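Local coordinates for envelopment polyprotein (Bovine Schmallenberg virus BH80/Germany/2011, PDB 7A56), which probably fuses the viral and host membranes as a class II fusion glycoprotein (Gc), seen here in its trimeric postfusion conformation, at residues I53-T58 with N83-G88; A354-D359 with C427-Y432; L377-N382 with I400-M405; K390-T395 with E420-S425. All coordinates share one frame; numbering follows the deposited sequence.

Interaction 1: residues I53-T58 with N83-G88; sequences IPQYKT and NGLSAG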
loop_
_atom_site.group_PDB
_atom_site.type_symbol
_atom_site.label_atom_id
_atom_site.label_comp_id
_atom_site.label_asym_id
_atom_site.label_seq_id
_atom_site.Cartn_x
_atom_site.Cartn_y
_atom_site.Cartn_z
ATOM N N ILE A 53 18.491 4.064 28.266
ATOM C CA ILE A 53 19.182 2.835 28.664
ATOM C C ILE A 53 18.932 1.812 27.552
ATOM O O ILE A 53 17.773 1.400 27.337
ATOM C CB ILE A 53 18.677 2.335 30.024
ATOM C CG1 ILE A 53 18.862 3.423 31.105
ATOM C CG2 ILE A 53 19.468 1.047 30.413
ATOM C CD1 ILE A 53 18.246 3.079 32.422
ATOM N N PRO A 54 19.952 1.438 26.792
ATOM C CA PRO A 54 19.720 0.735 25.514
ATOM C C PRO A 54 19.159 -0.682 25.673
ATOM O O PRO A 54 19.627 -1.474 26.479
ATOM C CB PRO A 54 21.100 0.719 24.850
ATOM C CG PRO A 54 22.088 1.016 25.944
ATOM C CD PRO A 54 21.356 1.845 26.968
ATOM N N GLN A 55 18.146 -0.993 24.860
ATOM C CA GLN A 55 17.513 -2.312 24.858
ATOM C C GLN A 55 18.061 -3.237 23.789
ATOM O O GLN A 55 17.785 -4.443 23.839
ATOM C CB GLN A 55 15.988 -2.172 24.571
ATOM C CG GLN A 55 15.194 -1.549 25.719
ATOM C CD GLN A 55 13.866 -1.071 25.227
ATOM O OE1 GLN A 55 13.816 -0.121 24.442
ATOM N NE2 GLN A 55 12.774 -1.747 25.616
ATOM N N TYR A 56 18.702 -2.687 22.757
ATOM C CA TYR A 56 19.029 -3.435 21.552
ATOM C C TYR A 56 20.521 -3.812 21.530
ATOM O O TYR A 56 21.396 -2.971 21.775
ATOM C CB TYR A 56 18.652 -2.615 20.315
ATOM C CG TYR A 56 18.737 -3.390 19.011
ATOM C CD1 TYR A 56 17.665 -4.205 18.587
ATOM C CD2 TYR A 56 19.910 -3.385 18.255
ATOM C CE1 TYR A 56 17.743 -4.932 17.417
ATOM C CE2 TYR A 56 20.012 -4.117 17.049
ATOM C CZ TYR A 56 18.932 -4.880 16.639
ATOM O OH TYR A 56 18.989 -5.594 15.480
ATOM N N LYS A 57 20.794 -5.087 21.266
ATOM C CA LYS A 57 22.143 -5.573 21.008
ATOM C C LYS A 57 22.101 -6.634 19.914
ATOM O O LYS A 57 21.294 -7.575 20.002
ATOM C CB LYS A 57 22.741 -6.179 22.286
ATOM C CG LYS A 57 24.096 -6.752 22.060
ATOM C CD LYS A 57 24.661 -7.155 23.397
ATOM C CE LYS A 57 24.631 -8.634 23.560
ATOM N NZ LYS A 57 26.025 -9.142 23.399
ATOM N N THR A 58 22.960 -6.503 18.900
ATOM C CA THR A 58 23.095 -7.563 17.898
ATOM C C THR A 58 24.578 -7.806 17.629
ATOM O O THR A 58 25.444 -7.390 18.399
ATOM C CB THR A 58 22.320 -7.230 16.610
ATOM O OG1 THR A 58 22.308 -8.392 15.773
ATOM C CG2 THR A 58 22.941 -6.024 15.839
ATOM N N ASN A 83 11.406 4.125 16.382
ATOM C CA ASN A 83 11.299 5.260 17.312
ATOM C C ASN A 83 11.569 4.877 18.778
ATOM O O ASN A 83 10.874 4.038 19.354
ATOM C CB ASN A 83 9.892 5.861 17.159
ATOM C CG ASN A 83 9.736 7.133 17.957
ATOM O OD1 ASN A 83 10.217 8.190 17.579
ATOM N ND2 ASN A 83 9.079 7.020 19.074
ATOM N N GLY A 84 12.529 5.568 19.416
ATOM C CA GLY A 84 12.883 5.352 20.802
ATOM C C GLY A 84 13.971 4.303 21.039
ATOM O O GLY A 84 14.469 4.202 22.154
ATOM N N LEU A 85 14.298 3.486 20.062
ATOM C CA LEU A 85 15.217 2.360 20.319
ATOM C C LEU A 85 16.661 2.825 20.431
ATOM O O LEU A 85 17.091 3.734 19.718
ATOM C CB LEU A 85 15.102 1.339 19.176
ATOM C CG LEU A 85 15.744 -0.060 19.376
ATOM C CD1 LEU A 85 15.077 -0.800 20.470
ATOM C CD2 LEU A 85 15.553 -0.821 18.034
ATOM N N SER A 86 17.450 2.132 21.265
ATOM C CA SER A 86 18.876 2.473 21.333
ATOM C C SER A 86 19.711 1.222 21.601
ATOM O O SER A 86 19.210 0.192 22.088
ATOM C CB SER A 86 19.187 3.551 22.394
ATOM O OG SER A 86 18.908 3.195 23.742
ATOM N N ALA A 87 21.018 1.329 21.274
ATOM C CA ALA A 87 21.998 0.240 21.397
ATOM C C ALA A 87 23.206 0.764 22.152
ATOM O O ALA A 87 23.548 1.946 22.003
ATOM C CB ALA A 87 22.493 -0.261 20.003
ATOM N N GLY A 88 23.865 -0.078 22.963
ATOM C CA GLY A 88 25.001 0.374 23.765
ATOM C C GLY A 88 26.312 -0.178 23.247
ATOM O O GLY A 88 26.364 -1.317 22.781
HETATM O O HOH W 1 16.308 1.040 23.674
HETATM O O HOH W 2 24.195 -2.931 21.548
#
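Tyr56 and Ser86 hold the two segments together through their backbones. Tyr56 N donates to Ser86 O at 3.0 Å, with an N-H...O angle of 155°. The donor lies nearly on the extension of the Ser86 carbonyl bond. Pro54 lies against the strand just beyond this bond. Its CB is 3.4 Å from Ala87 C, and its CG faces the backbone of Gly88, which has no side chain to obstruct the ring. Ser86 OG sits close beside Pro54 CA, at 3.1 Å. Ala87 CA makes a CH...O contact of 3.3 Å with Tyr56 O.

With CG anti to the backbone N (chi1 -170°), the Tyr56 ring leads away from the strand. Its CB stays 4.0 Å from Leu85 CG, while Ala87 CB lies at the ring edge. Two waters extend the contact. The first accepts from Gln55 N and Ser86 N, the latter at 2.9 Å, and can donate to Gln55 OE1. The second lies between Tyr56 O and Gly88 O.

The outer shell fixes the ends. Gln55 OE1 also accepts from Ser386 N, and Tyr56 OH bonds to Gln231 of the second subunit, where Val217 packs on the Tyr56 side chain. Strand 86-92 runs between strands 98-134 and 346-350. Loop 53-58 lies across it, with Tyr56 touching Pro80 of strand 70-80 and Pro54 touching Tyr350 of strand 346-350.

Interaction 2: residues A354-D359 with C427-Y432; sequences ATVTID and CSASAY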
loop_
_atom_site.group_PDB
_atom_site.type_symbol
_atom_site.label_atom_id
_atom_site.label_comp_id
_atom_site.label_asym_id
_atom_site.label_seq_id
_atom_site.Cartn_x
_atom_site.Cartn_y
_atom_site.Cartn_z
ATOM N N ALA A 354 14.422 -3.113 29.575
ATOM C CA ALA A 354 13.749 -2.000 30.239
ATOM C C ALA A 354 12.882 -2.488 31.413
ATOM O O ALA A 354 12.373 -3.604 31.417
ATOM C CB ALA A 354 12.895 -1.231 29.217
ATOM N N THR A 355 12.732 -1.642 32.428
ATOM C CA THR A 355 11.791 -1.887 33.528
ATOM C C THR A 355 10.499 -1.113 33.252
ATOM O O THR A 355 10.460 0.108 33.402
ATOM C CB THR A 355 12.397 -1.464 34.854
ATOM O OG1 THR A 355 13.609 -2.186 35.059
ATOM C CG2 THR A 355 11.423 -1.753 36.046
ATOM N N VAL A 356 9.458 -1.819 32.827
ATOM C CA VAL A 356 8.158 -1.229 32.495
ATOM C C VAL A 356 7.115 -1.846 33.412
ATOM O O VAL A 356 7.158 -3.050 33.684
ATOM C CB VAL A 356 7.781 -1.449 31.016
ATOM C CG1 VAL A 356 6.424 -0.823 30.702
ATOM C CG2 VAL A 356 8.855 -0.886 30.101
ATOM N N THR A 357 6.211 -1.012 33.933
ATOM C CA THR A 357 5.046 -1.489 34.660
ATOM C C THR A 357 3.786 -0.891 34.037
ATOM O O THR A 357 3.763 0.285 33.649
ATOM C CB THR A 357 5.091 -1.131 36.166
ATOM O OG1 THR A 357 5.198 0.295 36.323
ATOM C CG2 THR A 357 6.277 -1.841 36.896
ATOM N N ILE A 358 2.736 -1.702 33.943
ATOM C CA ILE A 358 1.415 -1.205 33.550
ATOM C C ILE A 358 0.673 -0.818 34.821
ATOM O O ILE A 358 0.141 -1.673 35.526
ATOM C CB ILE A 358 0.637 -2.234 32.744
ATOM C CG1 ILE A 358 1.415 -2.563 31.471
ATOM C CG2 ILE A 358 -0.797 -1.686 32.501
ATOM C CD1 ILE A 358 0.897 -3.737 30.691
ATOM N N ASP A 359 0.662 0.480 35.136
ATOM C CA ASP A 359 0.138 0.909 36.424
ATOM C C ASP A 359 -1.373 0.816 36.448
ATOM O O ASP A 359 -1.962 0.466 37.477
ATOM C CB ASP A 359 0.591 2.337 36.736
ATOM C CG ASP A 359 2.107 2.482 36.698
ATOM O OD1 ASP A 359 2.778 1.475 36.974
ATOM O OD2 ASP A 359 2.624 3.580 36.397
ATOM N N CYS A 427 6.521 -4.899 26.829
ATOM C CA CYS A 427 7.846 -5.418 27.247
ATOM C C CYS A 427 7.550 -6.588 28.195
ATOM O O CYS A 427 6.732 -7.465 27.886
ATOM C CB CYS A 427 8.702 -4.287 27.832
ATOM S SG CYS A 427 9.747 -3.293 26.648
ATOM N N SER A 428 8.127 -6.647 29.378
ATOM C CA SER A 428 7.815 -7.792 30.221
ATOM C C SER A 428 6.631 -7.542 31.170
ATOM O O SER A 428 6.288 -8.432 31.948
ATOM C CB SER A 428 9.074 -8.229 30.998
ATOM O OG SER A 428 9.419 -7.245 31.949
ATOM N N ALA A 429 5.964 -6.389 31.094
ATOM C CA ALA A 429 4.888 -6.089 32.035
ATOM C C ALA A 429 3.562 -6.638 31.521
ATOM O O ALA A 429 3.310 -6.670 30.321
ATOM C CB ALA A 429 4.769 -4.580 32.267
ATOM N N SER A 430 2.716 -7.078 32.449
ATOM C CA SER A 430 1.399 -7.610 32.117
ATOM C C SER A 430 0.326 -6.952 32.970
ATOM O O SER A 430 0.573 -6.566 34.119
ATOM C CB SER A 430 1.340 -9.104 32.357
ATOM O OG SER A 430 0.471 -9.680 31.423
ATOM N N ALA A 431 -0.888 -6.874 32.420
ATOM C CA ALA A 431 -2.034 -6.416 33.200
ATOM C C ALA A 431 -3.296 -6.921 32.530
ATOM O O ALA A 431 -3.301 -7.223 31.331
ATOM C CB ALA A 431 -2.071 -4.893 33.334
ATOM N N TYR A 432 -4.368 -7.019 33.324
ATOM C CA TYR A 432 -5.655 -7.458 32.805
ATOM C C TYR A 432 -6.780 -6.653 33.445
ATOM O O TYR A 432 -6.640 -6.118 34.550
ATOM C CB TYR A 432 -5.851 -8.972 33.007
ATOM C CG TYR A 432 -5.980 -9.427 34.439
ATOM C CD1 TYR A 432 -4.856 -9.757 35.199
ATOM C CD2 TYR A 432 -7.242 -9.557 35.034
ATOM C CE1 TYR A 432 -4.995 -10.198 36.536
ATOM C CE2 TYR A 432 -7.387 -9.985 36.353
ATOM C CZ TYR A 432 -6.264 -10.305 37.097
ATOM O OH TYR A 432 -6.423 -10.727 38.408
HETATM O O HOH W 3 9.317 -4.590 31.408
HETATM O O HOH W 4 11.211 -5.380 29.921
HETATM O O HOH W 5 2.751 -4.113 35.156
#
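Val356 and Ser428 meet through a shared water, which is held by three groups. Val356 N donates to it at 3.1 Å, Ser428 OG is 2.7 Å from it, and Ala354 O lies 3.2 Å from it and can accept. A second water, 2.6 Å from Ala354 O, can also donate to it, and Ser428 N reaches this water only weakly. A third water accepts from Ile358 N and has a weak bond to Ser430 O. The polar links found between the segments run through water.

Direct contact is apolar. Ile358 has CG2 anti to its backbone N, and this branch meets Ala431 CB at 3.5 Å. Its CG1 branch lies beside Ala429 CB instead, and CD1 extends over the Ala429 carbonyl. Ala429 CB itself sits 3.2 Å from Val356 O. At the near end Val356 CG2 touches Cys427 CB at 4.1 Å, and Cys427 is tied by a disulfide to Cys387.

Strands 356-359 and 429-432 run nearly parallel, 13° apart, with small alanines facing the larger Val356 and Ile358. They are edge strands of two different antiparallel sheets, an arrangement that suits the two-sheet beta sandwich of an immunoglobulin-like domain, such as domain III of class II fusion proteins.

Interaction 3: residues L377-N382 with I400-M405; sequences LKLSTN and IAVDPM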
loop_
_atom_site.group_PDB
_atom_site.type_symbol
_atom_site.label_atom_id
_atom_site.label_comp_id
_atom_site.label_asym_id
_atom_site.label_seq_id
_atom_site.Cartn_x
_atom_site.Cartn_y
_atom_site.Cartn_z
ATOM N N LEU A 377 -4.041 2.875 28.969
ATOM C CA LEU A 377 -3.010 2.359 29.849
ATOM C C LEU A 377 -2.276 3.517 30.518
ATOM O O LEU A 377 -1.947 4.523 29.867
ATOM C CB LEU A 377 -2.014 1.498 29.056
ATOM C CG LEU A 377 -2.468 0.082 28.658
ATOM C CD1 LEU A 377 -3.546 0.098 27.590
ATOM C CD2 LEU A 377 -1.288 -0.731 28.149
ATOM N N LYS A 378 -1.979 3.354 31.805
ATOM C CA LYS A 378 -0.939 4.145 32.457
ATOM C C LYS A 378 0.302 3.270 32.664
ATOM O O LYS A 378 0.236 2.249 33.369
ATOM C CB LYS A 378 -1.434 4.725 33.784
ATOM C CG LYS A 378 -2.517 5.787 33.625
ATOM C CD LYS A 378 -2.299 6.924 34.608
ATOM C CE LYS A 378 -3.472 7.886 34.614
ATOM N NZ LYS A 378 -4.568 7.496 35.564
ATOM N N LEU A 379 1.417 3.700 32.066
ATOM C CA LEU A 379 2.694 2.978 32.031
ATOM C C LEU A 379 3.765 3.753 32.777
ATOM O O LEU A 379 3.841 4.981 32.657
ATOM C CB LEU A 379 3.234 2.777 30.614
ATOM C CG LEU A 379 2.463 1.873 29.681
ATOM C CD1 LEU A 379 3.368 1.431 28.572
ATOM C CD2 LEU A 379 1.917 0.699 30.456
ATOM N N SER A 380 4.611 3.020 33.504
ATOM C CA SER A 380 5.874 3.525 34.047
ATOM C C SER A 380 7.036 2.843 33.327
ATOM O O SER A 380 6.952 1.670 32.963
ATOM C CB SER A 380 5.980 3.284 35.552
ATOM O OG SER A 380 5.199 4.220 36.258
ATOM N N THR A 381 8.094 3.600 33.075
ATOM C CA THR A 381 9.269 3.025 32.431
ATOM C C THR A 381 10.501 3.741 32.948
ATOM O O THR A 381 10.466 4.936 33.268
ATOM C CB THR A 381 9.178 3.105 30.886
ATOM O OG1 THR A 381 10.378 2.597 30.298
ATOM C CG2 THR A 381 8.932 4.572 30.394
ATOM N N ASN A 382 11.587 2.988 33.076
ATOM C CA ASN A 382 12.838 3.592 33.526
ATOM C C ASN A 382 13.652 4.177 32.361
ATOM O O ASN A 382 14.743 4.729 32.597
ATOM C CB ASN A 382 13.662 2.567 34.352
ATOM C CG ASN A 382 14.143 1.349 33.534
ATOM O OD1 ASN A 382 13.576 0.962 32.516
ATOM N ND2 ASN A 382 15.208 0.744 34.008
ATOM N N ILE A 400 5.297 -0.530 20.719
ATOM C CA ILE A 400 4.872 0.760 21.245
ATOM C C ILE A 400 6.083 1.480 21.837
ATOM O O ILE A 400 6.889 0.883 22.564
ATOM C CB ILE A 400 3.741 0.597 22.291
ATOM C CG1 ILE A 400 3.041 1.944 22.590
ATOM C CG2 ILE A 400 4.284 -0.131 23.543
ATOM C CD1 ILE A 400 1.780 1.793 23.482
ATOM N N ALA A 401 6.217 2.773 21.532
ATOM C CA ALA A 401 7.308 3.539 22.127
ATOM C C ALA A 401 6.917 3.939 23.541
ATOM O O ALA A 401 5.806 4.391 23.775
ATOM C CB ALA A 401 7.609 4.790 21.309
ATOM N N VAL A 402 7.839 3.775 24.483
ATOM C CA VAL A 402 7.605 4.151 25.874
ATOM C C VAL A 402 8.516 5.321 26.222
ATOM O O VAL A 402 9.626 5.476 25.673
ATOM C CB VAL A 402 7.804 2.975 26.867
ATOM C CG1 VAL A 402 6.835 1.806 26.501
ATOM C CG2 VAL A 402 9.256 2.477 26.916
ATOM N N ASP A 403 8.049 6.123 27.155
ATOM C CA ASP A 403 8.615 7.438 27.394
ATOM C C ASP A 403 8.401 7.764 28.864
ATOM O O ASP A 403 7.263 7.747 29.333
ATOM C CB ASP A 403 7.933 8.442 26.448
ATOM C CG ASP A 403 8.344 9.906 26.674
ATOM O OD1 ASP A 403 9.365 10.190 27.311
ATOM O OD2 ASP A 403 7.617 10.794 26.179
ATOM N N PRO A 404 9.473 7.977 29.637
ATOM C CA PRO A 404 9.308 8.480 31.006
ATOM C C PRO A 404 8.499 9.764 31.121
ATOM O O PRO A 404 8.009 10.038 32.206
ATOM C CB PRO A 404 10.755 8.716 31.476
ATOM C CG PRO A 404 11.601 7.871 30.587
ATOM C CD PRO A 404 10.883 7.822 29.260
ATOM N N MET A 405 8.436 10.608 30.092
ATOM C CA MET A 405 7.738 11.884 30.209
ATOM C C MET A 405 6.286 11.748 29.792
ATOM O O MET A 405 5.569 12.756 29.762
ATOM C CB MET A 405 8.384 12.977 29.333
ATOM C CG MET A 405 9.879 13.195 29.505
ATOM S SD MET A 405 10.151 13.722 31.181
ATOM C CE MET A 405 9.273 15.246 31.301
#
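Two antiparallel sheets, probably the halves of a C-terminal beta sandwich, meet here, where strand 373-381 faces strand 399-402 and the turn after it. Thr381 is the main contact. Its CG2 points into the turn and comes 3.5 Å from Pro404 N and 3.6 Å from Asp403 C, so the methyl rests on the peptide link before the proline. Pro404 CD lies 4.0 Å from the same methyl. The torsion that does this places OG1 anti to the backbone N (chi1 177°) and the methyl between N and the carbonyl carbon. OG1 is then 3.6 Å from Val402 CG2, and its polar partner is Thr383 O.

The turn carrying Pro404 is an Asx turn. Asp403 OD1 accepts from Met405 N at 3.0 Å, with the N-H approaching from above the carboxylate plane. This bond closes the turn, in which the proline ring lies beside Thr381.

Deeper in the sandwich, Leu379 CD1 meets Val402 CG1 at 4.1 Å, and the two side chains cross at about a right angle. Val402 therefore spans both residues, one methyl on Leu379 and the other on Thr381. Leu379 also packs on Ile358, Tyr409 and Val426, while Val356 touches Thr381 from strand 356-365.

Interaction 4: residues K390-T395 with E420-S425; sequences KSNCDT and ETVSVS. With PO4 (phosphate ion), chain J.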
loop_
_atom_site.group_PDB
_atom_site.type_symbol
_atom_site.label_atom_id
_atom_site.label_comp_id
_atom_site.label_asym_id
_atom_site.label_seq_id
_atom_site.Cartn_x
_atom_site.Cartn_y
_atom_site.Cartn_z
ATOM N N LYS A 390 1.567 -7.046 23.335
ATOM C CA LYS A 390 0.772 -8.237 23.033
ATOM C C LYS A 390 -0.564 -8.220 23.785
ATOM O O LYS A 390 -0.730 -7.506 24.769
ATOM C CB LYS A 390 1.571 -9.509 23.360
ATOM C CG LYS A 390 2.844 -9.605 22.461
ATOM C CD LYS A 390 3.503 -10.941 22.485
ATOM C CE LYS A 390 4.796 -10.879 21.661
ATOM N NZ LYS A 390 4.625 -10.315 20.290
ATOM N N SER A 391 -1.517 -9.034 23.328
ATOM C CA SER A 391 -2.816 -9.143 23.981
ATOM C C SER A 391 -3.439 -10.486 23.623
ATOM O O SER A 391 -3.041 -11.140 22.650
ATOM C CB SER A 391 -3.761 -7.986 23.580
ATOM O OG SER A 391 -5.111 -8.143 24.049
ATOM N N ASN A 392 -4.408 -10.904 24.447
ATOM C CA ASN A 392 -5.269 -12.004 24.031
ATOM C C ASN A 392 -6.193 -11.567 22.900
ATOM O O ASN A 392 -6.632 -12.399 22.105
ATOM C CB ASN A 392 -6.074 -12.559 25.212
ATOM C CG ASN A 392 -6.930 -11.504 25.898
ATOM O OD1 ASN A 392 -6.521 -10.359 26.060
ATOM N ND2 ASN A 392 -8.124 -11.887 26.290
ATOM N N CYS A 393 -6.457 -10.275 22.783
ATOM C CA CYS A 393 -7.174 -9.768 21.635
ATOM C C CYS A 393 -6.208 -9.476 20.498
ATOM O O CYS A 393 -4.983 -9.526 20.659
ATOM C CB CYS A 393 -7.959 -8.516 22.020
ATOM S SG CYS A 393 -9.051 -8.805 23.415
ATOM N N ASP A 394 -6.777 -9.185 19.328
ATOM C CA ASP A 394 -5.963 -8.684 18.228
ATOM C C ASP A 394 -5.591 -7.224 18.477
ATOM O O ASP A 394 -6.339 -6.480 19.105
ATOM C CB ASP A 394 -6.720 -8.819 16.917
ATOM C CG ASP A 394 -6.838 -10.248 16.473
ATOM O OD1 ASP A 394 -5.801 -10.940 16.404
ATOM O OD2 ASP A 394 -7.964 -10.683 16.176
ATOM N N THR A 395 -4.415 -6.814 17.993
ATOM C CA THR A 395 -3.904 -5.461 18.218
ATOM C C THR A 395 -3.733 -4.754 16.881
ATOM O O THR A 395 -3.717 -5.374 15.824
ATOM C CB THR A 395 -2.561 -5.456 18.981
ATOM O OG1 THR A 395 -1.559 -6.085 18.176
ATOM C CG2 THR A 395 -2.678 -6.249 20.248
ATOM N N GLU A 420 -14.028 -12.092 28.249
ATOM C CA GLU A 420 -14.451 -11.574 29.538
ATOM C C GLU A 420 -13.344 -10.868 30.293
ATOM O O GLU A 420 -13.640 -10.123 31.233
ATOM C CB GLU A 420 -15.025 -12.697 30.422
ATOM C CG GLU A 420 -14.255 -14.018 30.396
ATOM C CD GLU A 420 -15.130 -15.211 30.798
ATOM O OE1 GLU A 420 -16.005 -15.057 31.693
ATOM O OE2 GLU A 420 -14.952 -16.301 30.202
ATOM N N THR A 421 -12.089 -11.076 29.917
ATOM C CA THR A 421 -10.971 -10.339 30.484
ATOM C C THR A 421 -10.053 -9.958 29.336
ATOM O O THR A 421 -9.715 -10.807 28.504
ATOM C CB THR A 421 -10.198 -11.162 31.522
ATOM O OG1 THR A 421 -11.098 -11.687 32.506
ATOM C CG2 THR A 421 -9.156 -10.299 32.208
ATOM N N VAL A 422 -9.661 -8.696 29.287
ATOM C CA VAL A 422 -8.648 -8.244 28.350
ATOM C C VAL A 422 -7.307 -8.292 29.062
ATOM O O VAL A 422 -7.157 -7.722 30.148
ATOM C CB VAL A 422 -8.945 -6.825 27.844
ATOM C CG1 VAL A 422 -7.771 -6.328 27.050
ATOM C CG2 VAL A 422 -10.230 -6.795 27.026
ATOM N N SER A 423 -6.354 -9.003 28.466
ATOM C CA SER A 423 -4.960 -9.052 28.911
ATOM C C SER A 423 -4.072 -8.293 27.935
ATOM O O SER A 423 -4.288 -8.360 26.723
ATOM C CB SER A 423 -4.469 -10.495 29.009
ATOM O OG SER A 423 -3.285 -10.539 29.785
ATOM N N VAL A 424 -3.067 -7.584 28.462
ATOM C CA VAL A 424 -2.140 -6.823 27.639
ATOM C C VAL A 424 -0.765 -6.898 28.292
ATOM O O VAL A 424 -0.633 -6.784 29.517
ATOM C CB VAL A 424 -2.555 -5.344 27.462
ATOM C CG1 VAL A 424 -1.442 -4.576 26.738
ATOM C CG2 VAL A 424 -3.911 -5.204 26.708
ATOM N N SER A 425 0.261 -7.077 27.466
ATOM C CA SER A 425 1.634 -7.035 27.948
ATOM C C SER A 425 2.382 -5.988 27.144
ATOM O O SER A 425 2.136 -5.820 25.939
ATOM C CB SER A 425 2.311 -8.431 27.865
ATOM O OG SER A 425 2.743 -8.771 26.554
HETATM P P PO4 J . 2.228 -12.544 18.584
HETATM O O1 PO4 J . 1.538 -13.354 17.520
HETATM O O2 PO4 J . 1.225 -12.203 19.677
HETATM O O3 PO4 J . 2.820 -11.266 18.034
HETATM O O4 PO4 J . 3.373 -13.347 19.151
#
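The side chains of Ser391 and Asn392 are set by different chi1 torsions, and both reach Ser423. Asn392 has CG between its backbone N and carbonyl carbon (chi1 57°), which swings the amide across to the facing strand. Ser391 OG is anti to its own N (chi1 172°) and points at the same strand.

The Asn392 amide uses both its ends. OD1 accepts from Ser423 N at 2.8 Å, with the donor well above the carbonyl plane. ND2 donates to Thr421 O at 2.9 Å, in that carbonyl's plane. The side chain thus stands in for backbone pairing where strand 385-391 ends. Ser391 OG donates to Ser423 O at 2.8 Å, nearly along its carbonyl bond, and accepts from Cys393 N at 2.8 Å, closing an ST turn. Asn392 N adds a weak bond to Ser423 O.

Regular pairing precedes this. Lys390 and Ser425 are an antiparallel hydrogen-bonded pair, with N-to-O distances of 2.9 Å from Lys390 N to Ser425 O and from Ser425 N to Lys390 O. Ser391 and Val424 form the next, non-hydrogen-bonded pair. Cys393, disulfide-bonded to Cys415, touches Val422 with its sulfur.

Lys390 leads away from the strand, and NZ donates to phosphate O3 at 3.0 Å. The ion is also hydrogen-bonded to Lys398 and, on the second subunit, to Gln197 NE2. The phosphate probably came from the crystallisation liquor. Its position is consistent with a spot between subunits that can accept an anion, and it would partly balance the lysine charge.

From the N terminus, interaction 1 comes first and closes the loop holding strands 61-67 and 70-80, beside the long strands of the elongated part of the chain. The other three follow in the C-terminal beta sandwich. Interaction 2 closes the widest loop, from 354-359 to 427-432, and both interactions 3 and 4 nest inside it. Interactions 3 and 4 cross, because their segments alternate along the chain. Interactions 2 and 3 join the two sheets face to face, while interaction 4 pairs neighbouring strands within one of them. Gln55 packs on Cys427 and Ala354, and Asn83 on Ala401, so interaction 1 ties the sandwich to the strands before it.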